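Local atomic coordinates of tyrosine phosphatase (Orf virus, PDB entry 5NCR), a protein that acts as a homodimeric tyrosine phosphatase with triple substrate specificity, probably removing phosphate from phosphoserine residues of proteins among its substrates. Residues Val116-Ala121 with Ala165-Gln170; Lys149-Ile154 with Gly159-Asn164; Lys56-Val59 with Lys65-Thr68. The protein carries 2 engineered substitutions. All blocks are in the same frame, centred on the assembly; numbering follows the deposited sequence.

Contact 1: Val116-Ala121 with Ala165-Gln170; sequences VNRSGA and ANFRYQ. With PO4 (phosphate ion), chain D; SO4 (sulfate ion), chain E.
The signature P-loop of the protein tyrosine phosphatase family ends here in the first turn of helix 118-134, and Phe167, near the start of helix 165-177, packs against that turn. The ring of Phe167 meets the P-loop with its rim: CD2 lies 3.5 Å from Asn117 O and CE2 3.7 Å from Arg118 CG, both near the ring plane. Ala121 CB approaches the same ring obliquely. Asn117 O is also the acceptor for Ala121 N, a helical bond, so the ring edge rests on a carbonyl already tied into the helix. Arg118 and Phe167 run side by side in the same direction. A bend at the third torsion of Arg118 (chi3 -79°) lets the guanidinium meet the bound phosphate edge-on. The backbone nitrogens of Val116, Asn117 and Arg118 each bond a different phosphate oxygen, and the last, Arg118 N to O4 at 2.9 Å, is almost straight (176°). Arg118 NE reaches that same O4 at 2.8 Å, equally straight (177°), while Arg118 NH2 takes phosphate O1 at 2.9 Å. Ala114 N and Ser112 OG are also hydrogen-bonded to the phosphate; Ser112, probably one of the engineered substitutions, stands where the family's signature motif carries its nucleophilic cysteine. The helix start points at the anion and should favour its charge. On another part of its rim the guanidinium holds a sulfate, like the phosphate probably from the crystallisation liquor: Arg118 NH2 bonds SO4 O3 at 2.8 Å, and Arg118 NH1 bonds SO4 O4 at 2.9 Å.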
loop_
_atom_site.group_PDB
_atom_site.type_symbol
_atom_site.label_atom_id
_atom_site.label_comp_id
_atom_site.label_asym_id
_atom_site.label_seq_id
_atom_site.Cartn_x
_atom_site.Cartn_y
_atom_site.Cartn_z
ATOM N N VAL B 116 -9.959 -18.847 6.987
ATOM C CA VAL B 116 -9.377 -17.826 6.120
ATOM C C VAL B 116 -10.252 -16.588 5.929
ATOM O O VAL B 116 -9.819 -15.496 6.300
ATOM C CB VAL B 116 -8.940 -18.423 4.738
ATOM C CG1 VAL B 116 -8.433 -17.330 3.780
ATOM C CG2 VAL B 116 -7.909 -19.538 4.903
ATOM N N ASN B 117 -11.433 -16.741 5.301
ATOM C CA ASN B 117 -12.226 -15.597 4.879
ATOM C C ASN B 117 -13.308 -15.087 5.832
ATOM O O ASN B 117 -13.260 -13.917 6.171
ATOM C CB ASN B 117 -12.836 -15.862 3.514
ATOM C CG ASN B 117 -11.794 -16.029 2.447
ATOM O OD1 ASN B 117 -11.764 -17.040 1.782
ATOM N ND2 ASN B 117 -10.915 -15.083 2.247
ATOM N N ARG B 118 -14.277 -15.916 6.236
ATOM C CA ARG B 118 -15.361 -15.444 7.122
ATOM C C ARG B 118 -14.835 -15.066 8.501
ATOM O O ARG B 118 -15.012 -13.923 8.930
ATOM C CB ARG B 118 -16.520 -16.455 7.170
ATOM C CG ARG B 118 -17.146 -16.659 5.785
ATOM C CD ARG B 118 -17.968 -17.908 5.666
ATOM N NE ARG B 118 -17.144 -19.097 5.490
ATOM C CZ ARG B 118 -17.614 -20.336 5.380
ATOM N NH1 ARG B 118 -18.921 -20.561 5.406
ATOM N NH2 ARG B 118 -16.785 -21.356 5.256
ATOM N N SER B 119 -14.084 -15.981 9.119
ATOM C CA SER B 119 -13.461 -15.765 10.420
ATOM C C SER B 119 -12.326 -14.754 10.317
ATOM O O SER B 119 -12.134 -13.970 11.249
ATOM C CB SER B 119 -12.976 -17.082 11.016
ATOM O OG SER B 119 -12.072 -17.711 10.123
ATOM N N GLY B 120 -11.574 -14.795 9.213
ATOM C CA GLY B 120 -10.511 -13.836 8.946
ATOM C C GLY B 120 -11.082 -12.415 8.907
ATOM O O GLY B 120 -10.508 -11.508 9.506
ATOM N N ALA B 121 -12.271 -12.226 8.274
ATOM C CA ALA B 121 -12.924 -10.907 8.221
ATOM C C ALA B 121 -13.311 -10.404 9.610
ATOM O O ALA B 121 -13.052 -9.250 9.942
ATOM C CB ALA B 121 -14.137 -10.944 7.298
ATOM N N ALA B 165 -11.896 -10.630 -1.555
ATOM C CA ALA B 165 -11.805 -9.203 -1.875
ATOM C C ALA B 165 -13.074 -8.447 -1.484
ATOM O O ALA B 165 -12.971 -7.327 -1.024
ATOM C CB ALA B 165 -11.519 -9.020 -3.349
ATOM N N ASN B 166 -14.258 -9.085 -1.592
ATOM C CA ASN B 166 -15.557 -8.520 -1.210
ATOM C C ASN B 166 -15.573 -8.138 0.279
ATOM O O ASN B 166 -15.927 -7.007 0.628
ATOM C CB ASN B 166 -16.702 -9.502 -1.564
ATOM C CG ASN B 166 -18.034 -9.303 -0.850
ATOM O OD1 ASN B 166 -18.614 -10.245 -0.284
ATOM N ND2 ASN B 166 -18.567 -8.098 -0.884
ATOM N N PHE B 167 -15.137 -9.060 1.135
ATOM C CA PHE B 167 -15.075 -8.886 2.581
ATOM C C PHE B 167 -14.002 -7.870 2.925
ATOM O O PHE B 167 -14.228 -7.027 3.789
ATOM C CB PHE B 167 -14.733 -10.228 3.277
ATOM C CG PHE B 167 -15.778 -11.324 3.254
ATOM C CD1 PHE B 167 -17.036 -11.107 2.674
ATOM C CD2 PHE B 167 -15.520 -12.567 3.832
ATOM C CE1 PHE B 167 -17.996 -12.127 2.643
ATOM C CE2 PHE B 167 -16.484 -13.585 3.798
ATOM C CZ PHE B 167 -17.716 -13.355 3.213
ATOM N N ARG B 168 -12.817 -7.991 2.295
ATOM C CA ARG B 168 -11.694 -7.095 2.556
ATOM C C ARG B 168 -12.077 -5.665 2.189
ATOM O O ARG B 168 -11.752 -4.763 2.942
ATOM C CB ARG B 168 -10.434 -7.555 1.815
ATOM C CG ARG B 168 -9.125 -7.188 2.531
ATOM C CD ARG B 168 -7.915 -7.923 1.960
ATOM N NE ARG B 168 -7.698 -7.582 0.562
ATOM C CZ ARG B 168 -7.965 -8.376 -0.464
ATOM N NH1 ARG B 168 -8.456 -9.590 -0.261
ATOM N NH2 ARG B 168 -7.728 -7.967 -1.702
ATOM N N TYR B 169 -12.810 -5.461 1.075
ATOM C CA TYR B 169 -13.243 -4.136 0.656
ATOM C C TYR B 169 -14.242 -3.583 1.685
ATOM O O TYR B 169 -14.104 -2.435 2.103
ATOM C CB TYR B 169 -13.880 -4.169 -0.752
ATOM C CG TYR B 169 -14.403 -2.823 -1.217
ATOM C CD1 TYR B 169 -13.539 -1.852 -1.719
ATOM C CD2 TYR B 169 -15.761 -2.527 -1.164
ATOM C CE1 TYR B 169 -14.018 -0.620 -2.172
ATOM C CE2 TYR B 169 -16.251 -1.298 -1.610
ATOM C CZ TYR B 169 -15.374 -0.343 -2.107
ATOM O OH TYR B 169 -15.850 0.867 -2.559
ATOM N N GLN B 170 -15.226 -4.410 2.120
ATOM C CA GLN B 170 -16.215 -3.989 3.123
ATOM C C GLN B 170 -15.533 -3.563 4.444
ATOM O O GLN B 170 -15.965 -2.601 5.065
ATOM C CB GLN B 170 -17.243 -5.081 3.393
ATOM C CG GLN B 170 -18.203 -5.295 2.231
ATOM C CD GLN B 170 -19.205 -6.367 2.591
ATOM O OE1 GLN B 170 -20.147 -6.148 3.345
ATOM N NE2 GLN B 170 -19.036 -7.541 2.070
HETATM P P PO4 D . -13.310 -19.680 5.143
HETATM O O1 PO4 D . -13.962 -21.074 4.718
HETATM O O2 PO4 D . -12.337 -19.156 3.995
HETATM O O3 PO4 D . -12.490 -19.843 6.503
HETATM O O4 PO4 D . -14.383 -18.652 5.383
HETATM S S SO4 E . -19.808 -23.896 4.667
HETATM O O1 SO4 E . -20.616 -24.121 3.452
HETATM O O2 SO4 E . -19.637 -25.168 5.386
HETATM O O3 SO4 E . -18.498 -23.358 4.240
HETATM O O4 SO4 E . -20.487 -22.939 5.550
#

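Contact 2: Lys149-Ile154 with Gly159-Asn164; sequences KTYYEI and GAFLEN
Both faces of the Phe161 ring are covered at their centres: Ile154 CG2 sits over one in a CH-pi contact, 3.5 Å from the ring centroid, and CB of its own neighbour Leu162 lies over the other. Tyr151 meets this ring obliquely, planes 39° apart, its CE1 3.7 Å from Phe161 CD2, the two side chains running antiparallel past one another. Leu162 CB and Leu162 O lie at the edge of the Tyr151 ring. With its CG anti to the backbone N (chi1 177°), Tyr151 carries its hydroxyl to the loop backbone, where OH has weak, alternative bonds to Phe161 O at 2.8 Å and Leu162 O at 3.3 Å. A water joins Tyr151 OH to Glu163 OE1. The carboxylate fixes the loop from within, Glu163 OE2 taking Phe161 N at 2.7 Å on its anti lone pair, and it also forms a salt bridge with Arg155. Gly159, with positive phi, is the first residue past helix 140-158, where the chain turns off toward helix 118-134. The loop thus lies between helix 140-158 and helix 118-134, where Phe161 and Leu162 touch Met124, and leads through the N-cap Asn164 into helix 165-177.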
loop_
_atom_site.group_PDB
_atom_site.type_symbol
_atom_site.label_atom_id
_atom_site.label_comp_id
_atom_site.label_asym_id
_atom_site.label_seq_id
_atom_site.Cartn_x
_atom_site.Cartn_y
_atom_site.Cartn_z
ATOM N N LYS B 149 -0.443 -2.949 7.198
ATOM C CA LYS B 149 0.576 -3.584 8.032
ATOM C C LYS B 149 -0.034 -4.794 8.772
ATOM O O LYS B 149 0.565 -5.857 8.751
ATOM C CB LYS B 149 1.154 -2.544 9.004
ATOM C CG LYS B 149 2.229 -3.023 9.973
ATOM C CD LYS B 149 2.846 -1.814 10.717
ATOM C CE LYS B 149 3.234 -2.076 12.158
ATOM N NZ LYS B 149 4.566 -2.717 12.266
ATOM N N THR B 150 -1.230 -4.638 9.353
ATOM C CA THR B 150 -1.921 -5.663 10.126
ATOM C C THR B 150 -2.355 -6.831 9.240
ATOM O O THR B 150 -2.229 -7.973 9.649
ATOM C CB THR B 150 -3.096 -5.036 10.890
ATOM O OG1 THR B 150 -2.569 -3.958 11.664
ATOM C CG2 THR B 150 -3.810 -6.021 11.787
ATOM N N TYR B 151 -2.862 -6.529 8.041
ATOM C CA TYR B 151 -3.289 -7.530 7.075
ATOM C C TYR B 151 -2.095 -8.457 6.724
ATOM O O TYR B 151 -2.247 -9.680 6.739
ATOM C CB TYR B 151 -3.825 -6.855 5.797
ATOM C CG TYR B 151 -4.194 -7.893 4.772
ATOM C CD1 TYR B 151 -5.371 -8.619 4.886
ATOM C CD2 TYR B 151 -3.304 -8.246 3.760
ATOM C CE1 TYR B 151 -5.677 -9.645 3.997
ATOM C CE2 TYR B 151 -3.602 -9.264 2.860
ATOM C CZ TYR B 151 -4.784 -9.968 2.992
ATOM O OH TYR B 151 -5.102 -10.958 2.102
ATOM N N TYR B 152 -0.944 -7.860 6.376
ATOM C CA TYR B 152 0.260 -8.619 5.999
ATOM C C TYR B 152 0.900 -9.308 7.196
ATOM O O TYR B 152 1.439 -10.393 7.044
ATOM C CB TYR B 152 1.242 -7.770 5.202
ATOM C CG TYR B 152 0.816 -7.710 3.749
ATOM C CD1 TYR B 152 0.836 -8.850 2.949
ATOM C CD2 TYR B 152 0.323 -6.535 3.195
ATOM C CE1 TYR B 152 0.381 -8.823 1.634
ATOM C CE2 TYR B 152 -0.123 -6.492 1.874
ATOM C CZ TYR B 152 -0.083 -7.643 1.092
ATOM O OH TYR B 152 -0.554 -7.666 -0.198
ATOM N N GLU B 153 0.741 -8.729 8.398
ATOM C CA GLU B 153 1.266 -9.325 9.628
ATOM C C GLU B 153 0.531 -10.643 9.930
ATOM O O GLU B 153 1.187 -11.669 10.163
ATOM C CB GLU B 153 1.130 -8.318 10.776
ATOM C CG GLU B 153 1.814 -8.684 12.086
ATOM C CD GLU B 153 2.025 -7.478 12.994
ATOM O OE1 GLU B 153 1.724 -7.595 14.205
ATOM O OE2 GLU B 153 2.472 -6.414 12.496
ATOM N N ILE B 154 -0.819 -10.642 9.867
ATOM C CA ILE B 154 -1.644 -11.825 10.134
ATOM C C ILE B 154 -1.478 -12.835 9.003
ATOM O O ILE B 154 -1.329 -14.027 9.284
ATOM C CB ILE B 154 -3.146 -11.469 10.444
ATOM C CG1 ILE B 154 -3.224 -10.556 11.687
ATOM C CG2 ILE B 154 -3.988 -12.777 10.645
ATOM C CD1 ILE B 154 -4.563 -9.812 11.890
ATOM N N GLY B 159 -0.608 -17.699 6.369
ATOM C CA GLY B 159 -0.421 -18.071 4.967
ATOM C C GLY B 159 -1.549 -17.586 4.092
ATOM O O GLY B 159 -1.306 -16.975 3.052
ATOM N N ALA B 160 -2.795 -17.920 4.475
ATOM C CA ALA B 160 -3.999 -17.478 3.790
ATOM C C ALA B 160 -4.821 -16.754 4.812
ATOM O O ALA B 160 -5.058 -17.285 5.910
ATOM C CB ALA B 160 -4.771 -18.658 3.251
ATOM N N PHE B 161 -5.243 -15.533 4.470
ATOM C CA PHE B 161 -6.012 -14.702 5.384
ATOM C C PHE B 161 -6.776 -13.662 4.612
ATOM O O PHE B 161 -6.162 -12.858 3.916
ATOM C CB PHE B 161 -5.067 -14.035 6.426
ATOM C CG PHE B 161 -5.731 -12.982 7.293
ATOM C CD1 PHE B 161 -6.603 -13.344 8.311
ATOM C CD2 PHE B 161 -5.452 -11.627 7.106
ATOM C CE1 PHE B 161 -7.219 -12.366 9.110
ATOM C CE2 PHE B 161 -6.045 -10.653 7.920
ATOM C CZ PHE B 161 -6.941 -11.024 8.902
ATOM N N LEU B 162 -8.104 -13.660 4.735
ATOM C CA LEU B 162 -8.953 -12.639 4.129
ATOM C C LEU B 162 -8.659 -12.400 2.637
ATOM O O LEU B 162 -8.383 -11.283 2.196
ATOM C CB LEU B 162 -8.805 -11.372 4.985
ATOM C CG LEU B 162 -9.778 -10.211 4.805
ATOM C CD1 LEU B 162 -11.240 -10.654 4.804
ATOM C CD2 LEU B 162 -9.501 -9.178 5.855
ATOM N N GLU B 163 -8.672 -13.487 1.880
ATOM C CA GLU B 163 -8.410 -13.515 0.450
ATOM C C GLU B 163 -9.616 -12.957 -0.293
ATOM O O GLU B 163 -9.468 -12.327 -1.341
ATOM C CB GLU B 163 -8.077 -14.963 -0.005
ATOM C CG GLU B 163 -6.966 -15.636 0.811
ATOM C CD GLU B 163 -5.626 -14.932 0.778
ATOM O OE1 GLU B 163 -5.271 -14.423 -0.303
ATOM O OE2 GLU B 163 -4.949 -14.854 1.828
ATOM N N ASN B 164 -10.812 -13.175 0.269
ATOM C CA ASN B 164 -12.083 -12.697 -0.249
ATOM C C ASN B 164 -12.025 -11.150 -0.318
ATOM O O ASN B 164 -12.038 -10.467 0.714
ATOM C CB ASN B 164 -13.223 -13.173 0.662
ATOM C CG ASN B 164 -14.594 -12.850 0.157
ATOM O OD1 ASN B 164 -14.875 -11.758 -0.298
ATOM N ND2 ASN B 164 -15.490 -13.796 0.224
HETATM O O HOH W 1 -5.261 -11.235 -0.693
#

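Contact 3: Lys56-Val59 with Lys65-Thr68; sequences KCLV and KYST
Leu58 and the end of Tyr66 form the close part of this contact. The phenol oxygen comes in against the leucine, Tyr66 OH lying 3.3 Å from Leu58 CB and 3.5 Å from Leu58 CD1, while the ring follows more loosely with Tyr66 CE1 at 3.9 Å from Leu58 CD1. Leu58 CD1 approaches the ring at a slant, and the two side chains cross at an angle. Tyr66 CG stands between the backbone N and the carbonyl carbon (chi1 55°), which sends the ring inward from an otherwise extended loop. The hydroxyl is not left to apolar neighbours alone, since Tyr66 OH is hydrogen-bonded to His111 NE2, just ahead of the P-loop. Toward solvent the fit is looser: Thr68 touches only through its methyl, CG2 lying 3.9 Å from Leu58 CD1 and also in plane at the edge of the Tyr66 ring. Even the closest CA pair, Leu58 and Thr68, is 8.9 Å apart, and no hydrogen bond joins the segments. Lys65 and Ser67, flanking Tyr66, are exposed. While Leu58 faces this loop, Cys57 and Val59 pack on helix 90-103. The arrangement belongs to the central sheet of the tyrosine phosphatase fold: the loop between parallel neighbours 57-60 and 73-76 folds back on the sheet, beside the strand 108-111 that runs into the P-loop.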
loop_
_atom_site.group_PDB
_atom_site.type_symbol
_atom_site.label_atom_id
_atom_site.label_comp_id
_atom_site.label_asym_id
_atom_site.label_seq_id
_atom_site.Cartn_x
_atom_site.Cartn_y
_atom_site.Cartn_z
ATOM N N LYS B 56 -14.384 -20.435 26.363
ATOM C CA LYS B 56 -15.693 -20.204 26.970
ATOM C C LYS B 56 -16.719 -19.903 25.895
ATOM O O LYS B 56 -17.913 -20.123 26.100
ATOM C CB LYS B 56 -15.618 -19.055 27.986
ATOM N N CYS B 57 -16.241 -19.392 24.750
ATOM C CA CYS B 57 -17.083 -18.991 23.622
ATOM C C CYS B 57 -16.530 -19.430 22.271
ATOM O O CYS B 57 -15.315 -19.461 22.066
ATOM C CB CYS B 57 -17.336 -17.486 23.644
ATOM S SG CYS B 57 -17.853 -16.835 25.249
ATOM N N LEU B 58 -17.436 -19.752 21.355
ATOM C CA LEU B 58 -17.155 -20.130 19.974
ATOM C C LEU B 58 -17.982 -19.224 19.072
ATOM O O LEU B 58 -19.186 -19.063 19.288
ATOM C CB LEU B 58 -17.510 -21.589 19.688
ATOM C CG LEU B 58 -16.597 -22.670 20.233
ATOM C CD1 LEU B 58 -17.323 -23.998 20.262
ATOM C CD2 LEU B 58 -15.338 -22.786 19.403
ATOM N N VAL B 59 -17.344 -18.608 18.092
ATOM C CA VAL B 59 -18.053 -17.760 17.139
ATOM C C VAL B 59 -17.962 -18.525 15.807
ATOM O O VAL B 59 -16.909 -18.567 15.161
ATOM C CB VAL B 59 -17.510 -16.303 17.052
ATOM C CG1 VAL B 59 -18.293 -15.514 16.008
ATOM C CG2 VAL B 59 -17.535 -15.590 18.410
ATOM N N LYS B 65 -24.779 -25.409 11.862
ATOM C CA LYS B 65 -24.864 -25.225 13.309
ATOM C C LYS B 65 -24.334 -26.506 13.977
ATOM O O LYS B 65 -24.281 -27.553 13.332
ATOM C CB LYS B 65 -26.333 -24.967 13.716
ATOM C CG LYS B 65 -26.531 -24.374 15.107
ATOM C CD LYS B 65 -27.906 -24.710 15.678
ATOM C CE LYS B 65 -27.883 -24.800 17.192
ATOM N NZ LYS B 65 -29.223 -24.550 17.789
ATOM N N TYR B 66 -23.924 -26.412 15.254
ATOM C CA TYR B 66 -23.470 -27.539 16.070
ATOM C C TYR B 66 -23.872 -27.342 17.533
ATOM O O TYR B 66 -24.150 -26.214 17.967
ATOM C CB TYR B 66 -21.950 -27.790 15.937
ATOM C CG TYR B 66 -21.089 -26.582 16.247
ATOM C CD1 TYR B 66 -20.924 -26.134 17.555
ATOM C CD2 TYR B 66 -20.419 -25.899 15.235
ATOM C CE1 TYR B 66 -20.157 -25.010 17.846
ATOM C CE2 TYR B 66 -19.626 -24.781 15.517
ATOM C CZ TYR B 66 -19.502 -24.339 16.826
ATOM O OH TYR B 66 -18.739 -23.247 17.130
ATOM N N SER B 67 -23.886 -28.454 18.289
ATOM C CA SER B 67 -24.172 -28.478 19.714
ATOM C C SER B 67 -22.859 -28.219 20.433
ATOM O O SER B 67 -21.800 -28.623 19.947
ATOM C CB SER B 67 -24.727 -29.845 20.119
ATOM O OG SER B 67 -24.676 -30.077 21.520
ATOM N N THR B 68 -22.930 -27.575 21.598
ATOM C CA THR B 68 -21.750 -27.297 22.413
ATOM C C THR B 68 -21.797 -28.022 23.757
ATOM O O THR B 68 -22.874 -28.112 24.364
ATOM C CB THR B 68 -21.579 -25.799 22.639
ATOM O OG1 THR B 68 -22.851 -25.202 22.900
ATOM C CG2 THR B 68 -20.867 -25.121 21.491
#

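How the contacts relate
Contact 3 comes first along the chain; contact 1 then opens at the P-loop and closes only after the chain has passed through both segments of contact 2. Contacts 1 and 2 adjoin, centres about 10 Å apart: contact 1 joins helices 118-134 and 165-177, and contact 2 joins helix 140-158 to the loop that leads into 165-177. Arg168 NH1 to Leu162 O, 3.0 Å, is a probable hydrogen bond between them. Contact 3 lies in the sheet region, its centre about 21 Å from contact 1 and 25 Å from contact 2, across the chain's centre from the latter. The phosphate-binding P-loop connects strand 108-111 of the sheet to helix 118-134, and contact 2 adjoins its end through Val116.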